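PDB 1F1E: histone FOLD protein, which probably packages DNA as an archaeal histone, in which two histone folds are joined in tandem within a single chain. Local coordinates for residues A[83-88]-A[100-105]; A[90-95]-A[106-111]. All blocks are in the same frame, centred on the assembly; numbering follows the deposited sequence. Where two conformers were deposited one is given.

Contact 1: residues A[83-88]-A[100-105]; sequences FGRATV and ASSDAV
Val88 and Val105 meet on the buried side of this helix pair, with CG2 of Val88 lying 3.8 Å from CG1 of Val105. The two short side chains cross at a slant, and one methyl from each does the touching. Val105 reaches out with CG1 anti to its backbone N (chi1 175°), and the same methyl lies 4.0 Å from CG of Arg85. Val105 also touches Leu92 one turn further along helix 85-94, which continues the apolar seam inward.

The outer side is looser and polar. In one of its two deposited conformers the Arg85 chain runs out straight, bends at chi3 (-45°) and brings its guanidinium over the start of helix 102-129. There Arg85 NH1 makes a weak, in-plane bond to Ser102 O at 3.4 Å; the Ser102 hydroxyl is close, but the angle is poor for bonding. The stronger hold on this group is the salt bridge from NH2 to Asp106. Ser101 caps helix 102-129, its OG accepting from Ala104 N at 3.0 Å. Gly84 and Ser101 occupy the N-cap positions of the two helices, and the pairing of a short first helix with the opening turns of a long central one is that of the histone fold.

Contact 2: residues A[90-95]-A[106-111]; sequences RILKRA and DLYNKL
Leu92 lies over one face of the Tyr108 ring, its CD2 methyl 3.8 Å from the ring centroid and only 7° off the ring normal, a nearly centred CH-pi contact. CD1, the other methyl of Leu92, hangs over the rim of the same face, 3.9 Å from CD2 of Tyr108, and the fork covers the ring from that flank to its centre. The two side chains run in opposite directions as they pass. Tyr108 extends from helix 102-129, where a chi1 of 171° swings the ring away from the backbone N, carries it across to helix 85-94 and sets its hydroxyl beside Ile91. There CG2 of Ile91 comes within 3.4 Å of Tyr108 OH, and the two side chains cross at about a right angle.

In the histone fold the short first helix packs against the long central helix; here that interface lies in the second of two such folds in the chain, and helix 25-51, the long helix of the first, closes over it. Val42 of that helix touches Tyr108, and Ala43 touches Leu92. The phenol therefore ends in a buried, largely apolar setting, where its OH finds a polar partner in the backbone carbonyl of Ala39. Leu63 of helix 60-70 also reaches the tyrosine, while Leu5 packs on Ile91.

How the contacts relate
Contacts 1 and 2 are successive levels of one interface between helix 85-94 and helix 102-129, their centres about 6 Å apart. Along the chain the segments alternate: 83-88, 90-95, 100-105, 106-111. Each helix thus passes from contact 1 to contact 2, and the burial deepens on the way. Besides the arginine salt bridge, direct ties join the levels: Phe83 O is probably hydrogen-bonded to Asn109 ND2, and Val88 CB packs 3.8 Å from Tyr108 CE2. Both contacts belong to the second histone-fold repeat, and the deeper end of their seam meets the other histone fold of the same chain.

Contact 1: residues A[83-88]-A[100-105]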
# COMPACT_ATOMS: atom_id res chain seq x y z
N PHE A 83 8.29 -15.46 13.21
CA PHE A 83 7.29 -16.24 13.91
C PHE A 83 7.44 -17.71 13.60
O PHE A 83 8.14 -18.11 12.69
CB PHE A 83 5.95 -15.69 13.43
CG PHE A 83 5.65 -14.27 13.88
CD1 PHE A 83 5.45 -13.96 15.21
CD2 PHE A 83 5.60 -13.27 12.94
CE1 PHE A 83 5.17 -12.67 15.61
CE2 PHE A 83 5.30 -11.98 13.31
CZ PHE A 83 5.07 -11.68 14.62
N GLY A 84 6.70 -18.58 14.33
CA GLY A 84 6.71 -19.99 14.03
C GLY A 84 6.09 -20.29 12.68
O GLY A 84 5.11 -19.62 12.33
N ARG A 85 6.67 -21.25 11.96
CA ARG A 85 6.21 -21.54 10.60
C ARG A 85 4.78 -21.97 10.61
O ARG A 85 3.96 -21.55 9.82
CB ARG A 85 7.04 -22.68 9.97
CG ARG A 85 6.45 -23.23 8.68
CD ARG A 85 7.31 -24.32 8.02
NE ARG A 85 8.72 -23.89 8.04
CZ ARG A 85 9.26 -23.19 7.07
NH1 ARG A 85 8.64 -22.80 5.98
NH2 ARG A 85 10.51 -22.82 7.17
N ALA A 86 4.37 -22.82 11.54
CA ALA A 86 3.01 -23.29 11.53
C ALA A 86 2.01 -22.17 11.76
O ALA A 86 0.91 -22.16 11.21
CB ALA A 86 2.73 -24.40 12.55
N THR A 87 2.33 -21.25 12.65
CA THR A 87 1.48 -20.10 12.92
C THR A 87 1.31 -19.26 11.67
O THR A 87 0.16 -18.96 11.27
CB THR A 87 2.06 -19.23 14.03
OG1 THR A 87 2.12 -20.01 15.23
CG2 THR A 87 1.18 -18.05 14.36
N VAL A 88 2.42 -18.91 10.99
CA VAL A 88 2.23 -18.10 9.83
C VAL A 88 1.58 -18.88 8.70
O VAL A 88 0.79 -18.30 7.93
CB VAL A 88 3.53 -17.41 9.36
CG1 VAL A 88 3.97 -16.41 10.43
CG2 VAL A 88 4.67 -18.33 9.02
N ALA A 100 1.23 -23.90 -0.39
CA ALA A 100 2.35 -22.96 -0.44
C ALA A 100 3.65 -23.75 -0.42
O ALA A 100 3.74 -24.80 0.19
CB ALA A 100 2.25 -22.04 0.76
N SER A 101 4.67 -23.19 -1.04
CA SER A 101 5.98 -23.73 -0.90
C SER A 101 6.62 -23.30 0.40
O SER A 101 6.24 -22.31 1.01
CB SER A 101 6.88 -23.31 -2.04
OG SER A 101 7.25 -21.94 -1.82
N SER A 102 7.62 -24.03 0.88
CA SER A 102 8.29 -23.64 2.10
C SER A 102 8.96 -22.28 1.95
O SER A 102 8.87 -21.48 2.87
CB SER A 102 9.30 -24.71 2.46
OG SER A 102 10.04 -24.37 3.60
N ASP A 103 9.59 -22.01 0.82
CA ASP A 103 10.19 -20.73 0.60
C ASP A 103 9.15 -19.58 0.57
O ASP A 103 9.42 -18.46 0.99
CB ASP A 103 10.97 -20.70 -0.75
CG ASP A 103 12.24 -21.52 -0.67
OD1 ASP A 103 12.62 -21.97 0.43
OD2 ASP A 103 12.79 -21.71 -1.77
N ALA A 104 7.96 -19.83 0.12
CA ALA A 104 6.90 -18.81 0.15
C ALA A 104 6.51 -18.47 1.58
O ALA A 104 6.36 -17.33 1.91
CB ALA A 104 5.66 -19.30 -0.62
N VAL A 105 6.32 -19.55 2.37
CA VAL A 105 6.03 -19.33 3.79
C VAL A 105 7.14 -18.54 4.45
O VAL A 105 6.85 -17.61 5.19
CB VAL A 105 5.75 -20.67 4.47
CG1 VAL A 105 5.56 -20.46 5.96
CG2 VAL A 105 4.52 -21.33 3.82

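Contact 2: residues A[90-95]-A[106-111]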
# COMPACT_ATOMS: atom_id res chain seq x y z
N ARG A 90 -0.78 -21.00 9.10
CA ARG A 90 -2.19 -21.01 9.39
C ARG A 90 -2.82 -19.67 9.04
O ARG A 90 -3.98 -19.63 8.56
CB ARG A 90 -2.44 -21.36 10.86
CG ARG A 90 -3.90 -21.52 11.23
CD ARG A 90 -4.34 -22.96 10.97
NE ARG A 90 -5.67 -23.11 11.57
CZ ARG A 90 -5.88 -23.57 12.78
NH1 ARG A 90 -4.93 -23.97 13.62
NH2 ARG A 90 -7.14 -23.65 13.20
N ILE A 91 -2.09 -18.58 9.20
CA ILE A 91 -2.65 -17.30 8.76
C ILE A 91 -2.84 -17.34 7.27
O ILE A 91 -3.86 -16.92 6.73
CB ILE A 91 -1.73 -16.18 9.21
CG1 ILE A 91 -1.63 -16.10 10.74
CG2 ILE A 91 -2.16 -14.85 8.62
CD1 ILE A 91 -0.48 -15.23 11.19
N LEU A 92 -1.87 -17.89 6.54
CA LEU A 92 -2.02 -17.99 5.09
C LEU A 92 -3.22 -18.87 4.74
O LEU A 92 -3.96 -18.56 3.81
CB LEU A 92 -0.71 -18.50 4.52
CG LEU A 92 0.46 -17.53 4.53
CD1 LEU A 92 1.78 -18.25 4.14
CD2 LEU A 92 0.28 -16.34 3.62
N LYS A 93 -3.39 -20.01 5.43
CA LYS A 93 -4.49 -20.98 5.19
C LYS A 93 -5.79 -20.22 5.40
O LYS A 93 -6.68 -20.33 4.58
CB LYS A 93 -4.41 -22.22 6.10
N ARG A 94 -5.89 -19.43 6.46
CA ARG A 94 -7.13 -18.66 6.70
C ARG A 94 -7.43 -17.63 5.61
O ARG A 94 -8.62 -17.35 5.44
CB ARG A 94 -7.05 -17.91 8.01
CG ARG A 94 -8.23 -17.02 8.40
CD ARG A 94 -7.93 -16.42 9.80
NE ARG A 94 -7.28 -17.40 10.67
CZ ARG A 94 -6.24 -17.31 11.49
NH1 ARG A 94 -5.61 -16.15 11.62
NH2 ARG A 94 -5.78 -18.34 12.22
N ALA A 95 -6.39 -17.16 4.98
CA ALA A 95 -6.52 -16.24 3.87
C ALA A 95 -6.87 -16.98 2.57
O ALA A 95 -7.07 -16.34 1.55
CB ALA A 95 -5.26 -15.42 3.67
N ASP A 106 8.39 -18.90 4.19
CA ASP A 106 9.46 -18.18 4.81
C ASP A 106 9.49 -16.73 4.36
O ASP A 106 9.85 -15.86 5.19
CB ASP A 106 10.79 -18.83 4.45
CG ASP A 106 11.05 -20.15 5.09
OD1 ASP A 106 10.29 -20.50 6.01
OD2 ASP A 106 12.05 -20.79 4.71
N LEU A 107 9.23 -16.47 3.10
CA LEU A 107 9.27 -15.06 2.64
C LEU A 107 8.09 -14.30 3.19
O LEU A 107 8.28 -13.11 3.52
CB LEU A 107 9.45 -14.98 1.13
CG LEU A 107 9.66 -13.53 0.63
CD1 LEU A 107 10.83 -12.85 1.29
CD2 LEU A 107 9.83 -13.66 -0.88
N TYR A 108 6.92 -14.90 3.32
CA TYR A 108 5.81 -14.23 4.02
C TYR A 108 6.20 -13.88 5.45
O TYR A 108 5.95 -12.75 5.93
CB TYR A 108 4.61 -15.16 3.98
CG TYR A 108 3.50 -14.64 4.87
CD1 TYR A 108 2.75 -13.53 4.52
CD2 TYR A 108 3.22 -15.22 6.06
CE1 TYR A 108 1.76 -13.09 5.37
CE2 TYR A 108 2.25 -14.80 6.93
CZ TYR A 108 1.50 -13.69 6.56
OH TYR A 108 0.55 -13.28 7.41
N ASN A 109 6.83 -14.84 6.14
CA ASN A 109 7.30 -14.58 7.49
C ASN A 109 8.31 -13.43 7.53
O ASN A 109 8.12 -12.49 8.33
CB ASN A 109 7.91 -15.88 8.03
CG ASN A 109 7.84 -16.03 9.52
OD1 ASN A 109 7.45 -15.16 10.27
ND2 ASN A 109 8.26 -17.24 9.92
N LYS A 110 9.30 -13.46 6.65
CA LYS A 110 10.24 -12.32 6.62
C LYS A 110 9.56 -11.02 6.29
O LYS A 110 9.90 -10.00 6.85
CB LYS A 110 11.32 -12.62 5.56
CG LYS A 110 12.31 -13.67 6.02
CD LYS A 110 13.54 -13.77 4.79
N LEU A 111 8.56 -11.04 5.42
CA LEU A 111 7.86 -9.82 5.09
C LEU A 111 7.14 -9.27 6.30
O LEU A 111 7.23 -8.07 6.56
CB LEU A 111 6.89 -10.13 3.95
CG LEU A 111 6.00 -9.00 3.42
CD1 LEU A 111 6.81 -7.75 3.08
CD2 LEU A 111 5.17 -9.43 2.23